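Local coordinates for Cobalt/magnesium transport protein CorA (Methanocaldococcus jannaschii, PDB 4EGW) that mediates the influx of magnesium ions across the cell membrane as a homopentamer that closes when cytoplasmic magnesium is high, at residues I99-L104 with T111-I116. Residues are numbered along the deposited sequence; the frame is centred on the assembly and turned at random.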
loop_
_atom_site.group_PDB
_atom_site.type_symbol
_atom_site.label_atom_id
_atom_site.label_comp_id
_atom_site.label_asym_id
_atom_site.label_seq_id
_atom_site.Cartn_x
_atom_site.Cartn_y
_atom_site.Cartn_z
ATOM N N ILE A 99 -2.781 8.463 -20.687
ATOM C CA ILE A 99 -4.030 7.896 -20.235
ATOM C C ILE A 99 -3.631 6.809 -19.253
ATOM O O ILE A 99 -2.658 6.083 -19.475
ATOM C CB ILE A 99 -4.820 7.266 -21.416
ATOM C CG1 ILE A 99 -5.033 8.296 -22.541
ATOM C CG2 ILE A 99 -6.147 6.652 -20.929
ATOM C CD1 ILE A 99 -5.761 9.554 -22.107
ATOM N N TYR A 100 -4.357 6.694 -18.155
ATOM C CA TYR A 100 -4.000 5.688 -17.185
ATOM C C TYR A 100 -5.249 5.168 -16.514
ATOM O O TYR A 100 -6.218 5.906 -16.349
ATOM C CB TYR A 100 -3.066 6.300 -16.161
ATOM C CG TYR A 100 -2.038 5.351 -15.626
ATOM C CD1 TYR A 100 -0.926 5.010 -16.376
ATOM C CD2 TYR A 100 -2.174 4.799 -14.360
ATOM C CE1 TYR A 100 0.026 4.141 -15.881
ATOM C CE2 TYR A 100 -1.229 3.933 -13.854
ATOM C CZ TYR A 100 -0.128 3.606 -14.616
ATOM O OH TYR A 100 0.812 2.739 -14.107
ATOM N N LYS A 101 -5.236 3.888 -16.149
ATOM C CA LYS A 101 -6.372 3.278 -15.465
ATOM C C LYS A 101 -6.166 3.244 -13.960
ATOM O O LYS A 101 -5.222 2.633 -13.457
ATOM C CB LYS A 101 -6.635 1.862 -15.976
ATOM C CG LYS A 101 -7.336 1.810 -17.318
ATOM C CD LYS A 101 -8.847 1.870 -17.197
ATOM C CE LYS A 101 -9.454 1.970 -18.562
ATOM N NZ LYS A 101 -10.925 2.027 -18.436
ATOM N N ALA A 102 -7.076 3.891 -13.249
ATOM C CA ALA A 102 -7.030 3.928 -11.810
ATOM C C ALA A 102 -8.270 3.233 -11.264
ATOM O O ALA A 102 -9.329 3.251 -11.896
ATOM C CB ALA A 102 -6.987 5.352 -11.352
ATOM N N PRO A 103 -8.141 2.607 -10.088
ATOM C CA PRO A 103 -9.287 1.963 -9.443
ATOM C C PRO A 103 -10.461 2.940 -9.273
ATOM O O PRO A 103 -10.264 4.128 -9.044
ATOM C CB PRO A 103 -8.722 1.544 -8.075
ATOM C CG PRO A 103 -7.255 1.425 -8.291
ATOM C CD PRO A 103 -6.930 2.540 -9.249
ATOM N N LEU A 104 -11.677 2.426 -9.399
ATOM C CA LEU A 104 -12.889 3.225 -9.284
ATOM C C LEU A 104 -13.782 2.526 -8.282
ATOM O O LEU A 104 -13.986 1.314 -8.352
ATOM C CB LEU A 104 -13.593 3.298 -10.632
ATOM C CG LEU A 104 -15.003 3.877 -10.646
ATOM C CD1 LEU A 104 -14.997 5.290 -10.123
ATOM C CD2 LEU A 104 -15.615 3.813 -12.049
ATOM N N THR A 111 -12.254 -0.079 -12.761
ATOM C CA THR A 111 -11.267 0.961 -13.009
ATOM C C THR A 111 -11.796 1.979 -13.994
ATOM O O THR A 111 -12.792 1.740 -14.673
ATOM C CB THR A 111 -9.961 0.410 -13.555
ATOM O OG1 THR A 111 -10.175 -0.097 -14.872
ATOM C CG2 THR A 111 -9.426 -0.680 -12.656
ATOM N N THR A 112 -11.128 3.124 -14.042
ATOM C CA THR A 112 -11.596 4.279 -14.781
ATOM C C THR A 112 -10.380 5.055 -15.281
ATOM O O THR A 112 -9.362 5.142 -14.599
ATOM C CB THR A 112 -12.434 5.191 -13.861
ATOM O OG1 THR A 112 -13.180 6.145 -14.638
ATOM C CG2 THR A 112 -11.524 5.927 -12.881
ATOM N N SER A 113 -10.487 5.623 -16.476
ATOM C CA SER A 113 -9.352 6.301 -17.084
ATOM C C SER A 113 -9.242 7.773 -16.724
ATOM O O SER A 113 -10.239 8.497 -16.570
ATOM C CB SER A 113 -9.363 6.128 -18.604
ATOM O OG SER A 113 -9.001 4.806 -18.966
ATOM N N LEU A 114 -8.003 8.212 -16.572
ATOM C CA LEU A 114 -7.728 9.626 -16.467
ATOM C C LEU A 114 -6.683 9.990 -17.491
ATOM O O LEU A 114 -5.785 9.200 -17.780
ATOM C CB LEU A 114 -7.255 10.004 -15.064
ATOM C CG LEU A 114 -6.151 9.229 -14.347
ATOM C CD1 LEU A 114 -5.366 8.352 -15.275
ATOM C CD2 LEU A 114 -5.232 10.205 -13.632
ATOM N N GLY A 115 -6.857 11.152 -18.103
ATOM C CA GLY A 115 -5.813 11.732 -18.911
ATOM C C GLY A 115 -4.856 12.539 -18.061
ATOM O O GLY A 115 -5.261 13.255 -17.136
ATOM N N ILE A 116 -3.583 12.468 -18.416
ATOM C CA ILE A 116 -2.584 13.295 -17.783
ATOM C C ILE A 116 -1.819 14.005 -18.881
ATOM O O ILE A 116 -1.081 13.372 -19.636
ATOM C CB ILE A 116 -1.603 12.412 -17.032
ATOM C CG1 ILE A 116 -2.322 11.707 -15.885
ATOM C CG2 ILE A 116 -0.406 13.223 -16.559
ATOM C CD1 ILE A 116 -1.453 10.716 -15.154
#
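Ala102 O is approached by two donors of the facing strand: Thr112 N makes the main bond at 2.8 Å, nearly in line with the carbonyl, and Thr111 CA adds a weaker CA-H...O contact at 3.2 Å. The reciprocal bond, Ala102 N to Thr112 O at 2.9 Å, is almost straight at hydrogen (174°). Together with Tyr100 N to Leu114 O at 2.9 Å, these bonds set the register of the antiparallel hairpin formed by strands 96-104 and 110-119; the N-to-C directions of the two short segments lie 138° apart, well short of 180°, as in a twisted antiparallel pair.

On the face bearing Lys101 and Ser113, the lysine chain bends at chi2 (-87°), which lays its methylenes beside the neighbouring hydroxyls: Lys101 CD lies 3.3 Å from Thr111 OG1, the two side chains crossing at about a right angle, and 3.4 Å from Ser113 OG. Polar bonds leave the hairpin here, from Thr111 OG1 to Ser212, Ser113 OG to Glu85 O and Lys101 NZ to Glu83 O. With the lysine cut back to an alanine, Glu83 O is likely to lose its ammonium partner, and both hydroxyls the aliphatic chain lying against them.

Toward the turn, Leu104 crosses Thr112, with CD2 3.9 Å from Thr112 CB. The Thr112 rotamer sets CG2 between the backbone N and the carbonyl carbon, 3.6 Å from Ala102 O. Its OG1 bonds to Asp129, and Lys101 O to Tyr169 and Asn216 of helices 156-186 and 193-225. Backbone pairing thus fixes the hairpin internally, while its polar groups tie it to the surrounding loops and long helices of the cytoplasmic domain.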